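Local coordinates for pectate lyase (Paenibacillus sp. 0602, PDB 5GT5), which catalyses the eliminative cleavage of polygalacturonate, probably with the help of calcium, and probably also cleaves partly methylated pectin, at residues Thr37-Ala42 and Val52-Asp57; Leu41-Asn46 and Leu102-Ala107; Asp152-Glu157 and Val162-Cys167; Lys245-Gly250 and Ile263-Asn268. The protein carries 1 engineered substitution. One frame throughout, in Å; residues are numbered along the deposited sequence.

Contact 1: residues Thr37-Ala42 and Val52-Asp57; sequences TDLALA and VEIMND
No flat group takes part where Leu39 and Ala42 meet Val52 and Ile54. The one whose turn is defined nearby is the Asn56 amide, with Asp57 O lying almost in its plane. That bond, ND2 of Asn56 to Asp57 O, measures 3.0 Å and is nearly straight at 163°. The donor stands above the carbonyl plane of Asp57, and ND2 also bonds Tyr34 O, which fixes the rotation of the amide. The contact itself is wholly aliphatic. Leu39 CD1 is the shared atom, 4.0 Å from Ile54 CD1 and 4.1 Å from Val52 CG1; the leucine lies about at right angles to the valine and at a slant to the isoleucine. With its CG anti to the backbone N (chi1 -170°), Leu39 reaches across although its CB does not point at the strand. One turn on, Ala42 CB meets the other valine branch, CG2 of Val52, at 4.0 Å. The two branches of Val52 thus serve two residues of the helix. The axes of 37-42 and 52-54 come within 10.1 Å and run nearly antiparallel (165°), as expected for helix 36-43 linking the parallel strands 30-33 and 51-54. Val33 and Phe74 add further apolar surface around Leu39. Between the segments only the fit of buried methyl groups acts; the helix has its polar ties to Tyr34 and Ser47.

Contact 2: residues Leu41-Asn46 and Leu102-Ala107; sequences LALKKN and LTIFSA
Leu43 meets Leu102 and Ile104 through a single methyl group, and this is the tight part of the contact. CD2 of Leu43 lies 3.9 Å from CD2 of Leu102 and 4.1 Å from CD1 of Ile104, both normal van der Waals separations. The two approaches differ: Leu43 and Leu102 stand at about a right angle, whereas Leu43 and Ile104 meet tip to tip. In Leu43, chi1 of -68° puts CG opposite the carbonyl carbon; chi2 (179°) extends CD1, so the contact is made by the other branch, CD2. Val96 of strand 92-97 packs on both Leu43 and Leu102 and continues the apolar cluster. On the other side the chain leaves helix 36-43 for the surface: Lys44 and Lys45 are exposed; Asn46, partly exposed, instead packs on Phe404 of the second subunit. Alternation along strand 102-106 keeps Leu102 and Ile104 facing Leu43, while Thr103 and Phe105 turn to the opposite side, where both touch Leu442. With 94 Å² buried in all and no hydrogen bond across, the contact amounts to one leucine closing over the end of a hydrophobic interior, and its contribution is probably that of apolar burial.

Contact 3: residues Asp152-Glu157 and Val162-Cys167; sequences DYITLE and VWIDHC
Two aliphatic pairs make the first shell, Ile154 with Ile164 and Leu156 with Val162. In the first, CD1 of Ile154 meets CD1 of Ile164 tip to tip at 4.0 Å; each isoleucine has CG1 opposite the carbonyl carbon and an extended chi2 (176° and 159°), which carries its terminal methyl to the middle. Leu156 and Val162 also meet tip to tip: Val162 CG1 is 3.9 Å from Leu156 CD1 and 4.0 Å from Leu156 CD2, and Leu156 CD1 touches Val162 CB as well. The backbones stay well apart, 8.4 Å between the CA atoms of Leu156 and Val162, and no hydrogen bond crosses, so the strands face each other rather than pair.

Phe169 packs on both isoleucines, Val177 on Ile164 and Val186 on Leu156, extending the apolar layer. Farther out, on the far side of strand 160-165, Asp165 OD1 takes a bond from His166 ND1 (2.7 Å, 162°). The donor comes from above the carboxylate plane, yet the oxygen lies in the imidazole plane. Arg128 also holds OD1 in a salt bridge, and Ser189 joins Asp165 OD2 to Trp163 NE1. His166, stacked on Trp190, has a left-handed backbone conformation at the bend after the strand. On the other flank Asp152, probably a calcium ligand, is steadied by the bond of its OD1 to Gly175 N. Consecutive strands folded back across a short turn, with aliphatic residues inward and the probable calcium site outside, are characteristic of the right-handed parallel beta-helix of polysaccharide lyase family 1.

Contact 4: residues Lys245-Gly250 and Ile263-Asn268; sequences KGHLVG and ITLHHN
His247 and Val249, meeting Leu265 and Ile263 respectively, make the contact. Lys245 comes first in the chain, its NZ in a salt bridge with Asp174, a likely calcium ligand. The ring of His247 then enters the interior: CD2 of His247 lies 3.9 Å from CD1 of Leu265, and NE2 of His247 lies 3.9 Å from CD2 of the same leucine. CG of His247 stands opposite its carbonyl carbon (chi1 -61°), which carries the ring toward Leu265. The two side chains come from opposite directions, and Leu265 CD1 approaches the ring obliquely. Both ring nitrogens are bonded, ND1 giving its hydrogen to Val177 O and NE2 pairing with Tyr270 OH, so the rotation of the imidazole is fixed from two ends. Leu248 points the other way. Val249 turns inward again, and its CG1 touches CG2 of Ile263 at 4.2 Å. At Gly250 (phi 99°, psi 105°) a CB would be jammed against the carbonyl O of Val249. Behind the facing strand, ND1 of His266 and ND1 of His267 share a bond of 2.8 Å. The contact thus combines apolar packing with a buried histidine whose polar atoms are satisfied. Leu248 N bonds OD1 of Asp178, another probable calcium ligand, and the His247 backbone pairs with Arg276, the likely catalytic residue, so the packed strand is tied directly to probable site residues.

In the fold
All four contacts are buried at their touching residues, but the centres of contacts 3 and 4 lie about 8 and 7 Å from the chain centre, those of contacts 1 and 2 about 22 and 21 Å. Contacts 1 and 2 share helix 36-43 but place it on different, neighbouring strands, 51-54 in contact 1 and 102-106 in contact 2, which are joined by Val52 N to Thr103 O at 2.8 Å; the contact centres are about 7 Å apart. They set a helix against strands near one end of the beta-helix, by aliphatic groups alone. Contacts 3 and 4, with centres about 10 Å apart, instead fill the interior between facing strands beside the probable calcium site. Only contact 4 brings a polar ring into that interior.

Contact 1: residues Thr37-Ala42 and Val52-Asp57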
# COMPACT_ATOMS: atom_id res chain seq x y z
N THR A 37 -23.55 11.87 -16.14
CA THR A 37 -23.44 12.96 -15.16
C THR A 37 -23.35 12.43 -13.73
O THR A 37 -22.51 12.90 -12.96
CB THR A 37 -24.62 13.91 -15.27
OG1 THR A 37 -24.68 14.41 -16.62
CG2 THR A 37 -24.44 15.10 -14.32
N ASP A 38 -24.17 11.44 -13.40
CA ASP A 38 -24.08 10.75 -12.11
C ASP A 38 -22.68 10.20 -11.92
O ASP A 38 -22.12 10.33 -10.84
CB ASP A 38 -25.05 9.57 -12.01
CG ASP A 38 -26.51 9.98 -12.08
OD1 ASP A 38 -26.88 11.16 -11.78
OD2 ASP A 38 -27.30 9.08 -12.45
N LEU A 39 -22.10 9.60 -12.96
CA LEU A 39 -20.77 9.03 -12.81
C LEU A 39 -19.73 10.12 -12.58
O LEU A 39 -18.82 9.98 -11.74
CB LEU A 39 -20.41 8.23 -14.05
CG LEU A 39 -19.13 7.37 -13.92
CD1 LEU A 39 -19.29 6.33 -12.83
CD2 LEU A 39 -18.83 6.67 -15.26
N ALA A 40 -19.83 11.21 -13.34
CA ALA A 40 -18.92 12.31 -13.20
C ALA A 40 -18.96 12.92 -11.80
O ALA A 40 -17.91 13.25 -11.22
CB ALA A 40 -19.19 13.36 -14.23
N LEU A 41 -20.16 13.04 -11.25
CA LEU A 41 -20.27 13.57 -9.90
C LEU A 41 -19.70 12.62 -8.87
O LEU A 41 -19.01 13.06 -7.94
CB LEU A 41 -21.72 13.89 -9.58
CG LEU A 41 -22.30 15.08 -10.35
CD1 LEU A 41 -23.82 15.21 -10.07
CD2 LEU A 41 -21.57 16.36 -9.98
N ALA A 42 -19.95 11.32 -9.03
CA ALA A 42 -19.50 10.31 -8.07
C ALA A 42 -17.98 10.15 -8.05
O ALA A 42 -17.40 9.97 -6.97
CB ALA A 42 -20.14 8.99 -8.39
N VAL A 52 -19.82 3.03 -5.79
CA VAL A 52 -20.53 3.44 -6.99
C VAL A 52 -21.25 2.21 -7.57
O VAL A 52 -20.57 1.23 -7.97
CB VAL A 52 -19.56 4.06 -8.04
CG1 VAL A 52 -20.33 4.34 -9.34
CG2 VAL A 52 -18.90 5.34 -7.49
N GLU A 53 -22.59 2.22 -7.58
CA GLU A 53 -23.37 1.17 -8.22
C GLU A 53 -23.83 1.67 -9.58
O GLU A 53 -24.66 2.58 -9.68
CB GLU A 53 -24.58 0.74 -7.39
CG GLU A 53 -25.25 -0.51 -8.04
CD GLU A 53 -26.49 -0.98 -7.35
OE1 GLU A 53 -26.79 -0.53 -6.23
OE2 GLU A 53 -27.18 -1.83 -7.95
N ILE A 54 -23.27 1.07 -10.63
CA ILE A 54 -23.70 1.34 -12.00
C ILE A 54 -25.02 0.59 -12.20
O ILE A 54 -25.10 -0.61 -11.97
CB ILE A 54 -22.65 0.79 -12.99
CG1 ILE A 54 -21.27 1.36 -12.65
CG2 ILE A 54 -23.06 1.04 -14.45
CD1 ILE A 54 -21.21 2.83 -12.79
N MET A 55 -26.07 1.30 -12.60
CA MET A 55 -27.42 0.74 -12.58
C MET A 55 -27.85 0.16 -13.92
O MET A 55 -28.80 -0.64 -13.99
CB MET A 55 -28.43 1.83 -12.16
CG MET A 55 -28.12 2.48 -10.80
SD MET A 55 -28.02 1.29 -9.48
CE MET A 55 -29.76 0.80 -9.36
N ASN A 56 -27.19 0.58 -14.99
CA ASN A 56 -27.55 0.17 -16.34
C ASN A 56 -26.35 0.37 -17.25
O ASN A 56 -25.35 0.95 -16.82
CB ASN A 56 -28.77 0.98 -16.84
CG ASN A 56 -28.67 2.48 -16.53
OD1 ASN A 56 -29.37 2.96 -15.65
ND2 ASN A 56 -27.80 3.21 -17.23
N ASP A 57 -26.42 -0.09 -18.49
CA ASP A 57 -25.35 0.18 -19.44
C ASP A 57 -25.11 1.68 -19.55
O ASP A 57 -26.06 2.48 -19.50
CB ASP A 57 -25.67 -0.35 -20.85
CG ASP A 57 -25.82 -1.86 -20.92
OD1 ASP A 57 -25.48 -2.57 -19.96
OD2 ASP A 57 -26.30 -2.35 -21.98

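Contact 2: residues Leu41-Asn46 and Leu102-Ala107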
# COMPACT_ATOMS: atom_id res chain seq x y z
N LEU A 41 -20.16 13.04 -11.25
CA LEU A 41 -20.27 13.57 -9.90
C LEU A 41 -19.70 12.62 -8.87
O LEU A 41 -19.01 13.06 -7.94
CB LEU A 41 -21.72 13.89 -9.58
CG LEU A 41 -22.30 15.08 -10.35
CD1 LEU A 41 -23.82 15.21 -10.07
CD2 LEU A 41 -21.57 16.36 -9.98
N ALA A 42 -19.95 11.32 -9.03
CA ALA A 42 -19.50 10.31 -8.07
C ALA A 42 -17.98 10.15 -8.05
O ALA A 42 -17.40 9.97 -6.97
CB ALA A 42 -20.14 8.99 -8.39
N LEU A 43 -17.35 10.22 -9.23
CA LEU A 43 -15.92 9.92 -9.36
C LEU A 43 -15.03 11.17 -9.41
O LEU A 43 -13.83 11.07 -9.64
CB LEU A 43 -15.65 9.01 -10.57
CG LEU A 43 -16.20 7.60 -10.40
CD1 LEU A 43 -15.86 6.84 -11.69
CD2 LEU A 43 -15.65 6.88 -9.15
N LYS A 44 -15.62 12.34 -9.17
CA LYS A 44 -14.85 13.59 -9.07
C LYS A 44 -13.83 13.47 -7.95
O LYS A 44 -14.16 12.94 -6.88
CB LYS A 44 -15.78 14.79 -8.80
CG LYS A 44 -15.09 16.14 -8.92
CD LYS A 44 -16.11 17.28 -8.76
CE LYS A 44 -15.44 18.64 -8.85
NZ LYS A 44 -14.88 18.88 -10.19
N LYS A 45 -12.61 13.92 -8.19
CA LYS A 45 -11.57 13.86 -7.16
C LYS A 45 -12.08 14.48 -5.85
O LYS A 45 -12.72 15.53 -5.84
CB LYS A 45 -10.30 14.59 -7.65
CG LYS A 45 -9.14 14.55 -6.69
CD LYS A 45 -7.95 15.29 -7.31
CE LYS A 45 -6.81 15.46 -6.29
NZ LYS A 45 -5.74 16.36 -6.81
N ASN A 46 -11.82 13.75 -4.75
CA ASN A 46 -12.23 14.16 -3.41
C ASN A 46 -13.71 14.19 -3.16
O ASN A 46 -14.18 14.84 -2.22
CB ASN A 46 -11.51 15.45 -2.97
CG ASN A 46 -10.04 15.24 -2.76
OD1 ASN A 46 -9.65 14.20 -2.24
ND2 ASN A 46 -9.23 16.21 -3.14
N LEU A 102 -12.52 2.47 -2.51
CA LEU A 102 -13.61 2.73 -3.44
C LEU A 102 -14.01 1.42 -4.09
O LEU A 102 -13.14 0.68 -4.54
CB LEU A 102 -13.14 3.73 -4.50
CG LEU A 102 -14.07 3.94 -5.70
CD1 LEU A 102 -15.37 4.64 -5.32
CD2 LEU A 102 -13.33 4.73 -6.79
N THR A 103 -15.30 1.14 -4.17
CA THR A 103 -15.82 0.01 -4.93
C THR A 103 -16.75 0.49 -6.03
O THR A 103 -17.72 1.25 -5.77
CB THR A 103 -16.59 -0.96 -4.03
OG1 THR A 103 -15.67 -1.45 -3.04
CG2 THR A 103 -17.16 -2.17 -4.82
N ILE A 104 -16.49 0.03 -7.25
CA ILE A 104 -17.36 0.31 -8.40
C ILE A 104 -17.89 -1.02 -8.90
O ILE A 104 -17.11 -1.93 -9.16
CB ILE A 104 -16.58 1.06 -9.54
CG1 ILE A 104 -15.83 2.28 -8.99
CG2 ILE A 104 -17.52 1.40 -10.68
CD1 ILE A 104 -14.86 2.94 -10.01
N PHE A 105 -19.19 -1.17 -9.04
CA PHE A 105 -19.75 -2.45 -9.44
C PHE A 105 -21.10 -2.25 -10.10
O PHE A 105 -21.64 -1.14 -10.09
CB PHE A 105 -19.89 -3.40 -8.22
CG PHE A 105 -21.14 -3.17 -7.39
CD1 PHE A 105 -21.22 -2.07 -6.53
CD2 PHE A 105 -22.19 -4.07 -7.47
CE1 PHE A 105 -22.38 -1.86 -5.78
CE2 PHE A 105 -23.35 -3.86 -6.70
CZ PHE A 105 -23.43 -2.75 -5.87
N SER A 106 -21.62 -3.34 -10.68
CA SER A 106 -23.06 -3.37 -11.02
C SER A 106 -23.66 -4.67 -10.55
O SER A 106 -22.96 -5.66 -10.34
CB SER A 106 -23.29 -3.19 -12.52
OG SER A 106 -23.05 -4.41 -13.23
N ALA A 107 -24.99 -4.67 -10.39
CA ALA A 107 -25.68 -5.84 -9.90
C ALA A 107 -25.85 -6.90 -10.99
O ALA A 107 -25.94 -8.07 -10.68
CB ALA A 107 -27.07 -5.48 -9.35

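Contact 3: residues Asp152-Glu157 and Val162-Cys167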
# COMPACT_ATOMS: atom_id res chain seq x y z
N ASP A 152 -7.28 2.26 -23.85
CA ASP A 152 -7.18 1.03 -23.05
C ASP A 152 -8.38 0.99 -22.15
O ASP A 152 -8.84 2.05 -21.71
CB ASP A 152 -5.91 1.08 -22.18
CG ASP A 152 -4.71 1.60 -22.94
OD1 ASP A 152 -4.07 0.82 -23.63
OD2 ASP A 152 -4.39 2.81 -22.81
N TYR A 153 -8.95 -0.17 -21.84
CA TYR A 153 -10.11 -0.16 -20.97
C TYR A 153 -9.79 0.34 -19.56
O TYR A 153 -10.49 1.17 -19.02
CB TYR A 153 -10.78 -1.52 -20.90
CG TYR A 153 -11.59 -1.88 -22.10
CD1 TYR A 153 -12.72 -1.12 -22.44
CD2 TYR A 153 -11.28 -2.98 -22.86
CE1 TYR A 153 -13.48 -1.46 -23.54
CE2 TYR A 153 -12.04 -3.34 -23.97
CZ TYR A 153 -13.14 -2.57 -24.28
OH TYR A 153 -13.88 -2.92 -25.40
N ILE A 154 -8.74 -0.21 -18.95
CA ILE A 154 -8.35 0.21 -17.60
C ILE A 154 -6.84 0.34 -17.56
O ILE A 154 -6.12 -0.58 -17.99
CB ILE A 154 -8.79 -0.79 -16.52
CG1 ILE A 154 -10.31 -0.94 -16.53
CG2 ILE A 154 -8.31 -0.33 -15.13
CD1 ILE A 154 -10.83 -2.01 -15.54
N THR A 155 -6.36 1.48 -17.06
CA THR A 155 -4.92 1.71 -16.82
C THR A 155 -4.80 2.05 -15.37
O THR A 155 -5.55 2.90 -14.84
CB THR A 155 -4.37 2.84 -17.67
OG1 THR A 155 -4.58 2.51 -19.06
CG2 THR A 155 -2.89 2.98 -17.49
N LEU A 156 -3.86 1.40 -14.70
CA LEU A 156 -3.58 1.69 -13.30
C LEU A 156 -2.22 2.37 -13.22
O LEU A 156 -1.23 1.86 -13.74
CB LEU A 156 -3.56 0.40 -12.49
CG LEU A 156 -4.74 -0.55 -12.75
CD1 LEU A 156 -4.52 -1.83 -11.96
CD2 LEU A 156 -6.05 0.10 -12.35
N GLU A 157 -2.15 3.52 -12.54
CA GLU A 157 -0.88 4.26 -12.44
C GLU A 157 -0.63 4.72 -11.03
O GLU A 157 -1.53 5.30 -10.39
CB GLU A 157 -0.86 5.49 -13.36
CG GLU A 157 -0.88 5.13 -14.85
CD GLU A 157 -0.86 6.35 -15.76
OE1 GLU A 157 -0.55 7.44 -15.27
OE2 GLU A 157 -1.15 6.20 -16.97
N VAL A 162 -5.61 -2.95 -5.97
CA VAL A 162 -6.65 -2.89 -6.97
C VAL A 162 -7.12 -4.31 -7.22
O VAL A 162 -6.30 -5.16 -7.58
CB VAL A 162 -6.16 -2.28 -8.29
CG1 VAL A 162 -7.31 -2.23 -9.30
CG2 VAL A 162 -5.58 -0.86 -8.07
N TRP A 163 -8.42 -4.55 -7.06
CA TRP A 163 -9.03 -5.83 -7.38
C TRP A 163 -10.02 -5.60 -8.51
O TRP A 163 -11.01 -4.89 -8.33
CB TRP A 163 -9.75 -6.37 -6.13
CG TRP A 163 -10.24 -7.78 -6.27
CD1 TRP A 163 -9.73 -8.74 -7.10
CD2 TRP A 163 -11.33 -8.40 -5.54
NE1 TRP A 163 -10.42 -9.93 -6.92
CE2 TRP A 163 -11.42 -9.75 -6.00
CE3 TRP A 163 -12.26 -7.95 -4.59
CZ2 TRP A 163 -12.37 -10.65 -5.51
CZ3 TRP A 163 -13.19 -8.86 -4.10
CH2 TRP A 163 -13.25 -10.18 -4.55
N ILE A 164 -9.77 -6.23 -9.65
CA ILE A 164 -10.70 -6.26 -10.77
C ILE A 164 -11.22 -7.68 -10.85
O ILE A 164 -10.43 -8.62 -11.00
CB ILE A 164 -10.00 -5.87 -12.06
CG1 ILE A 164 -9.58 -4.39 -11.97
CG2 ILE A 164 -10.96 -6.06 -13.26
CD1 ILE A 164 -8.46 -3.99 -12.93
N ASP A 165 -12.54 -7.88 -10.74
CA ASP A 165 -13.04 -9.23 -10.56
C ASP A 165 -14.43 -9.41 -11.18
O ASP A 165 -15.25 -8.51 -11.12
CB ASP A 165 -13.05 -9.59 -9.06
CG ASP A 165 -13.82 -10.85 -8.77
OD1 ASP A 165 -15.05 -10.73 -8.56
OD2 ASP A 165 -13.24 -11.96 -8.76
N HIS A 166 -14.66 -10.56 -11.81
CA HIS A 166 -15.94 -10.80 -12.49
C HIS A 166 -16.27 -9.71 -13.50
O HIS A 166 -17.42 -9.27 -13.65
CB HIS A 166 -17.08 -11.01 -11.48
CG HIS A 166 -17.11 -12.38 -10.89
ND1 HIS A 166 -16.52 -12.69 -9.68
CD2 HIS A 166 -17.66 -13.53 -11.36
CE1 HIS A 166 -16.72 -13.98 -9.42
NE2 HIS A 166 -17.38 -14.51 -10.43
N CYS A 167 -15.26 -9.30 -14.25
CA CYS A 167 -15.47 -8.37 -15.35
C CYS A 167 -15.26 -9.07 -16.67
O CYS A 167 -14.67 -10.15 -16.73
CB CYS A 167 -14.52 -7.17 -15.24
SG CYS A 167 -14.91 -6.06 -13.85

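Contact 4: residues Lys245-Gly250 and Ile263-Asn268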
# COMPACT_ATOMS: atom_id res chain seq x y z
N LYS A 245 -3.53 -7.04 -27.82
CA LYS A 245 -2.76 -6.83 -26.58
C LYS A 245 -3.59 -7.10 -25.33
O LYS A 245 -4.71 -6.61 -25.21
CB LYS A 245 -2.23 -5.37 -26.50
CG LYS A 245 -1.20 -5.00 -27.55
CD LYS A 245 -1.12 -3.49 -27.71
CE LYS A 245 -0.18 -3.07 -28.83
NZ LYS A 245 -0.51 -1.69 -29.30
N GLY A 246 -3.03 -7.85 -24.38
CA GLY A 246 -3.70 -8.12 -23.12
C GLY A 246 -3.35 -7.16 -21.99
O GLY A 246 -3.97 -6.11 -21.85
N HIS A 247 -2.37 -7.53 -21.17
CA HIS A 247 -1.93 -6.76 -20.01
C HIS A 247 -0.49 -6.27 -20.17
O HIS A 247 0.44 -7.09 -20.24
CB HIS A 247 -1.92 -7.66 -18.76
CG HIS A 247 -3.24 -8.26 -18.38
ND1 HIS A 247 -4.35 -7.50 -18.09
CD2 HIS A 247 -3.59 -9.55 -18.15
CE1 HIS A 247 -5.36 -8.31 -17.76
NE2 HIS A 247 -4.92 -9.55 -17.79
N LEU A 248 -0.28 -4.97 -20.23
CA LEU A 248 1.06 -4.37 -20.17
C LEU A 248 1.33 -4.02 -18.73
O LEU A 248 0.66 -3.16 -18.16
CB LEU A 248 1.12 -3.12 -21.05
CG LEU A 248 2.50 -2.47 -21.12
CD1 LEU A 248 3.55 -3.41 -21.75
CD2 LEU A 248 2.38 -1.16 -21.91
N VAL A 249 2.28 -4.72 -18.12
CA VAL A 249 2.62 -4.49 -16.71
C VAL A 249 4.05 -3.95 -16.67
O VAL A 249 5.03 -4.71 -16.71
CB VAL A 249 2.48 -5.78 -15.88
CG1 VAL A 249 2.70 -5.49 -14.40
CG2 VAL A 249 1.08 -6.40 -16.11
N GLY A 250 4.17 -2.62 -16.66
CA GLY A 250 5.43 -1.91 -16.77
C GLY A 250 5.58 -1.46 -18.19
O GLY A 250 5.87 -2.27 -19.10
N ILE A 263 1.33 -8.22 -9.56
CA ILE A 263 0.01 -8.58 -10.08
C ILE A 263 -0.25 -10.08 -9.98
O ILE A 263 0.64 -10.90 -10.22
CB ILE A 263 -0.15 -8.07 -11.53
CG1 ILE A 263 -1.58 -8.26 -12.00
CG2 ILE A 263 0.80 -8.75 -12.53
CD1 ILE A 263 -1.92 -7.44 -13.26
N THR A 264 -1.48 -10.42 -9.58
CA THR A 264 -1.98 -11.79 -9.59
C THR A 264 -3.11 -11.88 -10.58
O THR A 264 -4.04 -11.05 -10.54
CB THR A 264 -2.54 -12.18 -8.21
OG1 THR A 264 -1.53 -11.96 -7.22
CG2 THR A 264 -3.00 -13.63 -8.18
N LEU A 265 -3.06 -12.89 -11.46
CA LEU A 265 -4.16 -13.22 -12.39
C LEU A 265 -4.67 -14.61 -12.04
O LEU A 265 -3.87 -15.55 -11.96
CB LEU A 265 -3.65 -13.26 -13.84
CG LEU A 265 -2.84 -12.04 -14.30
CD1 LEU A 265 -2.30 -12.27 -15.70
CD2 LEU A 265 -3.69 -10.76 -14.26
N HIS A 266 -5.97 -14.81 -11.85
CA HIS A 266 -6.44 -16.17 -11.58
C HIS A 266 -7.88 -16.38 -11.94
O HIS A 266 -8.71 -15.45 -11.84
CB HIS A 266 -6.12 -16.64 -10.15
CG HIS A 266 -7.02 -16.10 -9.10
ND1 HIS A 266 -8.21 -16.73 -8.75
CD2 HIS A 266 -6.92 -15.03 -8.28
CE1 HIS A 266 -8.79 -16.05 -7.78
NE2 HIS A 266 -8.03 -15.01 -7.47
N HIS A 267 -8.20 -17.60 -12.38
CA HIS A 267 -9.57 -17.94 -12.81
C HIS A 267 -10.06 -16.97 -13.88
O HIS A 267 -11.23 -16.58 -13.91
CB HIS A 267 -10.52 -18.06 -11.59
CG HIS A 267 -10.19 -19.22 -10.71
ND1 HIS A 267 -9.25 -19.14 -9.69
CD2 HIS A 267 -10.59 -20.52 -10.73
CE1 HIS A 267 -9.09 -20.33 -9.14
NE2 HIS A 267 -9.92 -21.19 -9.75
N ASN A 268 -9.15 -16.58 -14.77
CA ASN A 268 -9.50 -15.75 -15.92
C ASN A 268 -9.46 -16.55 -17.18
O ASN A 268 -8.66 -17.50 -17.30
CB ASN A 268 -8.53 -14.58 -16.13
CG ASN A 268 -8.52 -13.62 -14.97
OD1 ASN A 268 -9.52 -13.46 -14.23
ND2 ASN A 268 -7.37 -12.95 -14.79